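Local coordinates for protein ATP phosphoribosyltransferase regulatory subunit (Bacillus halodurans, PDB 3OD1) that is probably required for the first step of histidine biosynthesis, as the regulatory partner of ATP phosphoribosyltransferase, and may let histidine feed back on that enzyme, at residues 41-46 and 103-108; 52-57 and 76-81; 177-182 and 215-220. All blocks are in the same frame, centred on the assembly; numbering follows the deposited sequence.

Interaction 1 of 3, residues 41-46 and 103-108; sequences WGYDMI and PLRLAY
G42 lays its carbonyl O 3.9 Å from CB of R105, where the chain turns out of helix 21-40. Its positive phi of 89° would jam a CB against the preceding carbonyl, a strain that glycine avoids. Y43 comes next and lays its ring along the arginine. CB of R105 sits 3.6 Å from the centroid of the Y43 ring, over one face, in a CH-pi contact, and the extended chain carries on past CZ. The guanidinium is turned 74° from the ring, and E144 of helix 139-155 takes both polar ends: a salt bridge from R105 and a hydrogen bond from the tyrosine OH. With an alanine here in place of Y43, the aliphatic part of R105 would probably lose its aromatic cover and E144 the tyrosine hydroxyl.

With D44 the short strand 44-45 joins 104-113 in parallel, forming, within this chain, one edge of the mixed sheet of the class II aminoacyl-tRNA synthetase fold, to whose family this regulatory subunit belongs. N of D44 gives a straight bond (166°) to O of R105, 3.0 Å away. O of D44 accepts from N of A107 at 2.9 Å. The D44 carboxylate meets Q338 of the second subunit. On the opposite face, M45, a selenomethionine bent at chi2 and chi3, brings SE to 3.8 Å from CB of A107, whose small methyl leaves room for it. N of I46 gives a further bond to O of A107, 3.0 Å away, while its CG2 meets CD2 of L106 at 4.1 Å, the branched chains crossing at about a right angle.

Interaction 2 of 3, residues 52-57 and 76-81; sequences EYYETV and GNTLVL
O of T78 is gripped by two donors: N of Y54, 3.1 Å away and tilted from the carbonyl plane, and a water 2.8 Å away that in turn accepts from N of E55. One strand carbonyl thus receives the first turn of helix 54-60 just as the chain leaves strand 51-53, with Y53 at the N-cap position. Y53 and L79 follow as the non-hydrogen-bonded pair of the antiparallel strands. Here the two side chains run side by side, and CD2 of L79 comes to 3.5 Å from CD1 of Y53. Both also pack on the second subunit, on its K12 and P13 respectively, where a ring and a branched leucine offer broad apolar surface.

Beyond them E52 and V80 form the hydrogen-bonded pair. N of V80 reaches O of E52 at 2.9 Å and N of E52 reaches O of V80 at 3.1 Å.

Y54 turns to other partners. Its CB lies 3.7 Å from CG2 of T78. CG anti to the backbone N (chi1 166°) turns the ring so that its edge meets CG1 of V80. The beta-branched threonine and valine present methyl groups here, while the phenol OH bonds D65.

A second water joins OE2 of E55 to OG1 of T78, so the threonine serves both apolar and polar neighbours. Buried carboxylate charge on E52 is answered by R91 of helix 86-94. The chemistry implies a strand-to-helix junction fixed mainly through backbone bonds, with water completing its partly exposed margin.

Interaction 3 of 3, residues 177-182 and 215-220; sequences DVVGNE and SRLMNL
V178 packs tightly against two neighbours on helix 211-220, using a different methyl for each. CG1, placed anti to the backbone N by a chi1 of 172°, meets CD1 of L217 at 3.6 Å, the two branched chains sliding past each other in opposite directions. CG2 instead lies over one face of the R216 guanidinium, toward its rim, 3.2 Å from NH1. V179 adds a lighter touch, its CG1 4.2 Å from CD1 of L217. Compact valine suits this close approach, and the longer leucine spans the gap to reach it.

The contact joins the C-terminal end of helix 168-179 to helix 211-220 within an all-helical region, where L188 of helix 182-193 also packs on L217.

Toward the solvent the packing gives way to charge. OD2 of the exposed D177 receives NH1 of R216 at 3.2 Å in a salt bridge. The aspartate oxygen lies in the guanidinium plane and is met on its anti side but tilted out of the carboxylate plane, while the carboxylate and guanidinium planes stand 81° apart, which precludes a flat, two-pronged pairing. NH2 of the arginine bonds the carbonyl O of L236.

In the fold
Interactions 1 and 2 are linked along the chain: strand 44-45 leads to strand 51-53, and interaction 2 is nested in the loop interaction 1 closes. They share no sheet. Interaction 1, its centre about 15 Å from that of the chain, lies at the edge of the mixed sheet and is buried; interaction 2 belongs to a small antiparallel sheet, where water enters. Both rely on backbone bonds, parallel in one, antiparallel in the other, and touch the second subunit. Interaction 3, about 39 Å from either by centres and about 31 Å from the chain centre, is helix against helix, held by side chains alone, buried valines and leucine beside an exposed aspartate, and untouched by the other subunit.

Interaction 1 of 3, residues 41-46 and 103-108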
loop_
_atom_site.group_PDB
_atom_site.type_symbol
_atom_site.label_atom_id
_atom_site.label_comp_id
_atom_site.label_asym_id
_atom_site.label_seq_id
_atom_site.Cartn_x
_atom_site.Cartn_y
_atom_site.Cartn_z
ATOM N N TRP B 41 2.863 -20.692 4.144
ATOM C CA TRP B 41 1.993 -21.377 5.114
ATOM C C TRP B 41 0.534 -21.410 4.669
ATOM O O TRP B 41 -0.356 -21.747 5.453
ATOM C CB TRP B 41 2.086 -20.714 6.492
ATOM C CG TRP B 41 3.401 -20.878 7.161
ATOM C CD1 TRP B 41 4.628 -20.571 6.644
ATOM C CD2 TRP B 41 3.634 -21.369 8.491
ATOM N NE1 TRP B 41 5.610 -20.850 7.566
ATOM C CE2 TRP B 41 5.027 -21.330 8.710
ATOM C CE3 TRP B 41 2.800 -21.836 9.518
ATOM C CZ2 TRP B 41 5.608 -21.740 9.916
ATOM C CZ3 TRP B 41 3.377 -22.251 10.705
ATOM C CH2 TRP B 41 4.768 -22.204 10.894
ATOM N N GLY B 42 0.283 -21.018 3.426
ATOM C CA GLY B 42 -1.035 -21.143 2.836
ATOM C C GLY B 42 -1.985 -19.979 3.021
ATOM O O GLY B 42 -3.179 -20.106 2.746
ATOM N N TYR B 43 -1.479 -18.838 3.482
ATOM C CA TYR B 43 -2.338 -17.666 3.680
ATOM C C TYR B 43 -2.456 -16.896 2.371
ATOM O O TYR B 43 -1.503 -16.850 1.584
ATOM C CB TYR B 43 -1.810 -16.779 4.823
ATOM C CG TYR B 43 -1.999 -17.415 6.184
ATOM C CD1 TYR B 43 -2.986 -16.958 7.054
ATOM C CD2 TYR B 43 -1.214 -18.490 6.586
ATOM C CE1 TYR B 43 -3.184 -17.547 8.291
ATOM C CE2 TYR B 43 -1.413 -19.105 7.826
ATOM C CZ TYR B 43 -2.400 -18.626 8.668
ATOM O OH TYR B 43 -2.590 -19.205 9.894
ATOM N N ASP B 44 -3.631 -16.335 2.107
ATOM C CA ASP B 44 -3.839 -15.537 0.889
ATOM C C ASP B 44 -3.974 -14.069 1.263
ATOM O O ASP B 44 -4.831 -13.703 2.075
ATOM C CB ASP B 44 -5.124 -15.933 0.161
ATOM C CG ASP B 44 -5.072 -17.327 -0.443
ATOM O OD1 ASP B 44 -4.037 -17.731 -1.004
ATOM O OD2 ASP B 44 -6.102 -18.004 -0.387
HETATM N N MSE B 45 -3.138 -13.232 0.661
HETATM C CA MSE B 45 -3.255 -11.780 0.817
HETATM C C MSE B 45 -4.562 -11.250 0.245
HETATM O O MSE B 45 -5.009 -11.686 -0.816
HETATM C CB MSE B 45 -2.067 -11.100 0.123
HETATM C CG MSE B 45 -0.753 -11.510 0.733
HETATM SE SE MSE B 45 -0.364 -10.338 2.226
HETATM C CE MSE B 45 -0.175 -8.744 1.104
ATOM N N ILE B 46 -5.180 -10.310 0.953
ATOM C CA ILE B 46 -6.315 -9.575 0.412
ATOM C C ILE B 46 -6.098 -8.085 0.629
ATOM O O ILE B 46 -5.106 -7.684 1.263
ATOM C CB ILE B 46 -7.670 -10.024 1.033
ATOM C CG1 ILE B 46 -7.572 -10.135 2.559
ATOM C CG2 ILE B 46 -8.117 -11.342 0.417
ATOM C CD1 ILE B 46 -7.572 -8.774 3.281
ATOM N N PRO B 103 -11.772 -23.751 7.330
ATOM C CA PRO B 103 -11.131 -22.525 7.819
ATOM C C PRO B 103 -10.537 -21.667 6.703
ATOM O O PRO B 103 -10.103 -22.181 5.666
ATOM C CB PRO B 103 -9.994 -23.052 8.707
ATOM C CG PRO B 103 -10.114 -24.549 8.709
ATOM C CD PRO B 103 -10.885 -24.911 7.490
ATOM N N LEU B 104 -10.506 -20.362 6.935
ATOM C CA LEU B 104 -9.894 -19.429 6.005
ATOM C C LEU B 104 -8.607 -18.861 6.584
ATOM O O LEU B 104 -8.526 -18.542 7.779
ATOM C CB LEU B 104 -10.862 -18.296 5.696
ATOM C CG LEU B 104 -12.009 -18.700 4.777
ATOM C CD1 LEU B 104 -13.163 -17.718 4.904
ATOM C CD2 LEU B 104 -11.497 -18.785 3.341
ATOM N N ARG B 105 -7.602 -18.759 5.725
ATOM C CA ARG B 105 -6.302 -18.225 6.096
ATOM C C ARG B 105 -6.017 -17.032 5.196
ATOM O O ARG B 105 -5.743 -17.177 3.997
ATOM C CB ARG B 105 -5.222 -19.294 5.945
ATOM C CG ARG B 105 -5.254 -20.345 7.058
ATOM C CD ARG B 105 -4.328 -21.493 6.780
ATOM N NE ARG B 105 -4.198 -22.335 7.958
ATOM C CZ ARG B 105 -5.051 -23.302 8.282
ATOM N NH1 ARG B 105 -6.105 -23.552 7.511
ATOM N NH2 ARG B 105 -4.857 -24.007 9.389
ATOM N N LEU B 106 -6.111 -15.847 5.781
ATOM C CA LEU B 106 -6.007 -14.618 5.025
ATOM C C LEU B 106 -4.919 -13.755 5.633
ATOM O O LEU B 106 -4.597 -13.896 6.820
ATOM C CB LEU B 106 -7.353 -13.898 5.018
ATOM C CG LEU B 106 -8.499 -14.647 4.324
ATOM C CD1 LEU B 106 -9.840 -14.037 4.668
ATOM C CD2 LEU B 106 -8.329 -14.648 2.818
ATOM N N ALA B 107 -4.356 -12.869 4.817
ATOM C CA ALA B 107 -3.212 -12.056 5.226
ATOM C C ALA B 107 -3.339 -10.658 4.650
ATOM O O ALA B 107 -4.121 -10.427 3.721
ATOM C CB ALA B 107 -1.870 -12.680 4.751
ATOM N N TYR B 108 -2.580 -9.717 5.202
ATOM C CA TYR B 108 -2.639 -8.346 4.710
ATOM C C TYR B 108 -1.325 -7.634 4.972
ATOM O O TYR B 108 -0.546 -8.046 5.821
ATOM C CB TYR B 108 -3.772 -7.584 5.403
ATOM C CG TYR B 108 -3.604 -7.547 6.908
ATOM C CD1 TYR B 108 -4.111 -8.564 7.705
ATOM C CD2 TYR B 108 -2.904 -6.513 7.528
ATOM C CE1 TYR B 108 -3.954 -8.545 9.099
ATOM C CE2 TYR B 108 -2.732 -6.485 8.917
ATOM C CZ TYR B 108 -3.265 -7.500 9.698
ATOM O OH TYR B 108 -3.088 -7.477 11.073
#

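Interaction 2 of 3, residues 52-57 and 76-81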
loop_
_atom_site.group_PDB
_atom_site.type_symbol
_atom_site.label_atom_id
_atom_site.label_comp_id
_atom_site.label_asym_id
_atom_site.label_seq_id
_atom_site.Cartn_x
_atom_site.Cartn_y
_atom_site.Cartn_z
ATOM N N GLU B 52 -14.255 2.585 6.002
ATOM C CA GLU B 52 -15.347 1.709 6.425
ATOM C C GLU B 52 -16.374 2.573 7.153
ATOM O O GLU B 52 -16.062 3.691 7.585
ATOM C CB GLU B 52 -14.838 0.587 7.349
ATOM C CG GLU B 52 -13.745 -0.309 6.754
ATOM C CD GLU B 52 -14.291 -1.514 5.999
ATOM O OE1 GLU B 52 -15.524 -1.641 5.872
ATOM O OE2 GLU B 52 -13.486 -2.338 5.532
ATOM N N TYR B 53 -17.608 2.085 7.267
ATOM C CA TYR B 53 -18.608 2.765 8.088
ATOM C C TYR B 53 -18.237 2.701 9.555
ATOM O O TYR B 53 -17.792 1.668 10.050
ATOM C CB TYR B 53 -19.990 2.132 7.918
ATOM C CG TYR B 53 -20.687 2.527 6.650
ATOM C CD1 TYR B 53 -21.089 3.836 6.429
ATOM C CD2 TYR B 53 -20.950 1.578 5.662
ATOM C CE1 TYR B 53 -21.739 4.189 5.243
ATOM C CE2 TYR B 53 -21.592 1.915 4.495
ATOM C CZ TYR B 53 -21.984 3.218 4.287
ATOM O OH TYR B 53 -22.625 3.529 3.113
ATOM N N TYR B 54 -18.430 3.808 10.259
ATOM C CA TYR B 54 -18.193 3.833 11.695
ATOM C C TYR B 54 -19.154 2.916 12.458
ATOM O O TYR B 54 -18.738 2.147 13.333
ATOM C CB TYR B 54 -18.329 5.261 12.215
ATOM C CG TYR B 54 -18.435 5.357 13.712
ATOM C CD1 TYR B 54 -17.373 4.999 14.530
ATOM C CD2 TYR B 54 -19.595 5.824 14.312
ATOM C CE1 TYR B 54 -17.468 5.101 15.906
ATOM C CE2 TYR B 54 -19.699 5.927 15.683
ATOM C CZ TYR B 54 -18.639 5.561 16.475
ATOM O OH TYR B 54 -18.746 5.665 17.840
ATOM N N GLU B 55 -20.437 3.001 12.120
ATOM C CA GLU B 55 -21.471 2.323 12.901
ATOM C C GLU B 55 -21.379 0.802 12.815
ATOM O O GLU B 55 -21.896 0.105 13.670
ATOM C CB GLU B 55 -22.867 2.802 12.491
ATOM C CG GLU B 55 -23.170 4.238 12.896
ATOM C CD GLU B 55 -23.107 4.465 14.407
ATOM O OE1 GLU B 55 -23.064 3.474 15.174
ATOM O OE2 GLU B 55 -23.101 5.644 14.827
ATOM N N THR B 56 -20.714 0.296 11.783
ATOM C CA THR B 56 -20.548 -1.144 11.625
ATOM C C THR B 56 -19.134 -1.606 12.002
ATOM O O THR B 56 -18.896 -2.052 13.121
ATOM C CB THR B 56 -20.905 -1.596 10.194
ATOM O OG1 THR B 56 -20.067 -0.920 9.245
ATOM C CG2 THR B 56 -22.377 -1.278 9.890
ATOM N N VAL B 57 -18.197 -1.482 11.066
ATOM C CA VAL B 57 -16.816 -1.889 11.298
ATOM C C VAL B 57 -16.143 -1.045 12.380
ATOM O O VAL B 57 -15.446 -1.571 13.254
ATOM C CB VAL B 57 -16.009 -1.812 9.981
ATOM C CG1 VAL B 57 -14.521 -2.000 10.240
ATOM C CG2 VAL B 57 -16.550 -2.828 8.977
ATOM N N GLY B 76 -23.408 13.122 5.227
ATOM C CA GLY B 76 -23.523 13.274 6.666
ATOM C C GLY B 76 -23.305 11.996 7.467
ATOM O O GLY B 76 -23.431 12.013 8.685
ATOM N N ASN B 77 -22.995 10.885 6.801
ATOM C CA ASN B 77 -22.632 9.650 7.517
ATOM C C ASN B 77 -21.231 9.724 8.123
ATOM O O ASN B 77 -20.346 10.394 7.583
ATOM C CB ASN B 77 -22.687 8.433 6.587
ATOM C CG ASN B 77 -23.981 8.356 5.793
ATOM O OD1 ASN B 77 -25.075 8.413 6.359
ATOM N ND2 ASN B 77 -23.859 8.213 4.473
ATOM N N THR B 78 -21.015 9.018 9.229
ATOM C CA THR B 78 -19.684 8.957 9.814
ATOM C C THR B 78 -18.940 7.743 9.288
ATOM O O THR B 78 -19.416 6.608 9.405
ATOM C CB THR B 78 -19.727 8.873 11.343
ATOM O OG1 THR B 78 -20.531 9.943 11.862
ATOM C CG2 THR B 78 -18.312 8.963 11.913
ATOM N N LEU B 79 -17.778 7.991 8.696
ATOM C CA LEU B 79 -16.896 6.923 8.267
ATOM C C LEU B 79 -15.667 6.923 9.168
ATOM O O LEU B 79 -15.416 7.892 9.889
ATOM C CB LEU B 79 -16.480 7.120 6.800
ATOM C CG LEU B 79 -17.607 7.354 5.774
ATOM C CD1 LEU B 79 -17.047 7.455 4.355
ATOM C CD2 LEU B 79 -18.691 6.273 5.846
ATOM N N VAL B 80 -14.910 5.832 9.129
ATOM C CA VAL B 80 -13.594 5.795 9.732
ATOM C C VAL B 80 -12.571 5.437 8.663
ATOM O O VAL B 80 -12.882 4.717 7.713
ATOM C CB VAL B 80 -13.503 4.765 10.885
ATOM C CG1 VAL B 80 -14.503 5.094 11.971
ATOM C CG2 VAL B 80 -13.718 3.354 10.369
ATOM N N LEU B 81 -11.368 5.988 8.798
ATOM C CA LEU B 81 -10.208 5.441 8.119
ATOM C C LEU B 81 -9.918 4.151 8.866
ATOM O O LEU B 81 -9.850 4.153 10.092
ATOM C CB LEU B 81 -9.034 6.421 8.201
ATOM C CG LEU B 81 -9.219 7.716 7.394
ATOM C CD1 LEU B 81 -8.040 8.701 7.549
ATOM C CD2 LEU B 81 -9.448 7.397 5.912
HETATM O O HOH W 1 -21.475 4.849 10.139
HETATM O O HOH W 2 -22.627 8.284 13.746
#

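Interaction 3 of 3, residues 177-182 and 215-220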
loop_
_atom_site.group_PDB
_atom_site.type_symbol
_atom_site.label_atom_id
_atom_site.label_comp_id
_atom_site.label_asym_id
_atom_site.label_seq_id
_atom_site.Cartn_x
_atom_site.Cartn_y
_atom_site.Cartn_z
ATOM N N ASP B 177 -13.652 -15.818 40.418
ATOM C CA ASP B 177 -13.797 -16.760 41.511
ATOM C C ASP B 177 -13.491 -16.098 42.847
ATOM O O ASP B 177 -13.980 -16.543 43.890
ATOM C CB ASP B 177 -12.923 -17.991 41.316
ATOM C CG ASP B 177 -13.337 -19.120 42.226
ATOM O OD1 ASP B 177 -14.494 -19.575 42.105
ATOM O OD2 ASP B 177 -12.517 -19.537 43.062
ATOM N N VAL B 178 -12.701 -15.027 42.811
ATOM C CA VAL B 178 -12.323 -14.340 44.042
ATOM C C VAL B 178 -13.234 -13.172 44.414
ATOM O O VAL B 178 -13.617 -13.029 45.575
ATOM C CB VAL B 178 -10.875 -13.843 43.994
ATOM C CG1 VAL B 178 -10.590 -12.961 45.201
ATOM C CG2 VAL B 178 -9.904 -15.028 43.923
ATOM N N VAL B 179 -13.580 -12.332 43.445
ATOM C CA VAL B 179 -14.376 -11.147 43.754
ATOM C C VAL B 179 -15.868 -11.319 43.445
ATOM O O VAL B 179 -16.697 -10.533 43.904
ATOM C CB VAL B 179 -13.807 -9.870 43.087
ATOM C CG1 VAL B 179 -12.365 -9.645 43.530
ATOM C CG2 VAL B 179 -13.904 -9.955 41.575
ATOM N N GLY B 180 -16.198 -12.347 42.669
ATOM C CA GLY B 180 -17.577 -12.746 42.437
ATOM C C GLY B 180 -18.497 -11.730 41.779
ATOM O O GLY B 180 -19.691 -11.989 41.607
ATOM N N ASN B 181 -17.952 -10.576 41.409
ATOM C CA ASN B 181 -18.749 -9.505 40.818
ATOM C C ASN B 181 -18.082 -8.956 39.564
ATOM O O ASN B 181 -16.915 -8.572 39.598
ATOM C CB ASN B 181 -18.963 -8.384 41.839
ATOM C CG ASN B 181 -19.935 -7.323 41.357
ATOM O OD1 ASN B 181 -20.202 -7.199 40.162
ATOM N ND2 ASN B 181 -20.473 -6.547 42.293
ATOM N N GLU B 182 -18.827 -8.920 38.463
ATOM C CA GLU B 182 -18.299 -8.443 37.188
ATOM C C GLU B 182 -17.644 -7.071 37.313
ATOM O O GLU B 182 -16.633 -6.792 36.665
ATOM C CB GLU B 182 -19.409 -8.399 36.135
ATOM C CG GLU B 182 -18.939 -7.993 34.746
ATOM C CD GLU B 182 -18.290 -9.138 33.993
ATOM O OE1 GLU B 182 -18.652 -10.304 34.266
ATOM O OE2 GLU B 182 -17.428 -8.870 33.126
ATOM N N SER B 215 -4.014 -13.295 48.706
ATOM C CA SER B 215 -2.786 -13.952 48.259
ATOM C C SER B 215 -2.925 -14.517 46.852
ATOM O O SER B 215 -1.980 -14.477 46.065
ATOM C CB SER B 215 -2.386 -15.072 49.221
ATOM O OG SER B 215 -2.232 -14.572 50.535
ATOM N N ARG B 216 -4.095 -15.070 46.551
ATOM C CA ARG B 216 -4.356 -15.595 45.222
ATOM C C ARG B 216 -4.228 -14.462 44.208
ATOM O O ARG B 216 -3.408 -14.530 43.296
ATOM C CB ARG B 216 -5.741 -16.249 45.148
ATOM C CG ARG B 216 -5.914 -17.470 46.061
ATOM C CD ARG B 216 -6.896 -18.480 45.463
ATOM N NE ARG B 216 -8.287 -18.073 45.635
ATOM C CZ ARG B 216 -9.279 -18.372 44.796
ATOM N NH1 ARG B 216 -10.509 -17.950 45.059
ATOM N NH2 ARG B 216 -9.052 -19.078 43.693
ATOM N N LEU B 217 -5.030 -13.413 44.382
ATOM C CA LEU B 217 -4.984 -12.264 43.485
ATOM C C LEU B 217 -3.559 -11.735 43.363
ATOM O O LEU B 217 -3.107 -11.366 42.274
ATOM C CB LEU B 217 -5.923 -11.158 43.973
ATOM C CG LEU B 217 -7.416 -11.487 43.883
ATOM C CD1 LEU B 217 -8.265 -10.320 44.349
ATOM C CD2 LEU B 217 -7.780 -11.868 42.469
HETATM N N MSE B 218 -2.859 -11.724 44.491
HETATM C CA MSE B 218 -1.500 -11.207 44.573
HETATM C C MSE B 218 -0.514 -12.058 43.770
HETATM O O MSE B 218 0.347 -11.528 43.045
HETATM C CB MSE B 218 -1.067 -11.144 46.044
HETATM C CG MSE B 218 -0.259 -9.918 46.402
HETATM SE SE MSE B 218 -1.247 -8.278 46.067
HETATM C CE MSE B 218 -1.503 -7.692 47.906
ATOM N N ASN B 219 -0.651 -13.376 43.893
ATOM C CA ASN B 219 0.271 -14.305 43.246
ATOM C C ASN B 219 0.127 -14.366 41.724
ATOM O O ASN B 219 1.021 -14.848 41.029
ATOM C CB ASN B 219 0.162 -15.701 43.869
ATOM C CG ASN B 219 0.869 -15.792 45.213
ATOM O OD1 ASN B 219 1.965 -15.253 45.386
ATOM N ND2 ASN B 219 0.245 -16.470 46.170
ATOM N N LEU B 220 -0.999 -13.876 41.211
ATOM C CA LEU B 220 -1.195 -13.764 39.765
ATOM C C LEU B 220 -0.041 -12.999 39.144
ATOM O O LEU B 220 0.498 -13.407 38.126
ATOM C CB LEU B 220 -2.505 -13.043 39.452
ATOM C CG LEU B 220 -2.735 -12.639 37.994
ATOM C CD1 LEU B 220 -2.647 -13.851 37.069
ATOM C CD2 LEU B 220 -4.087 -11.959 37.878
#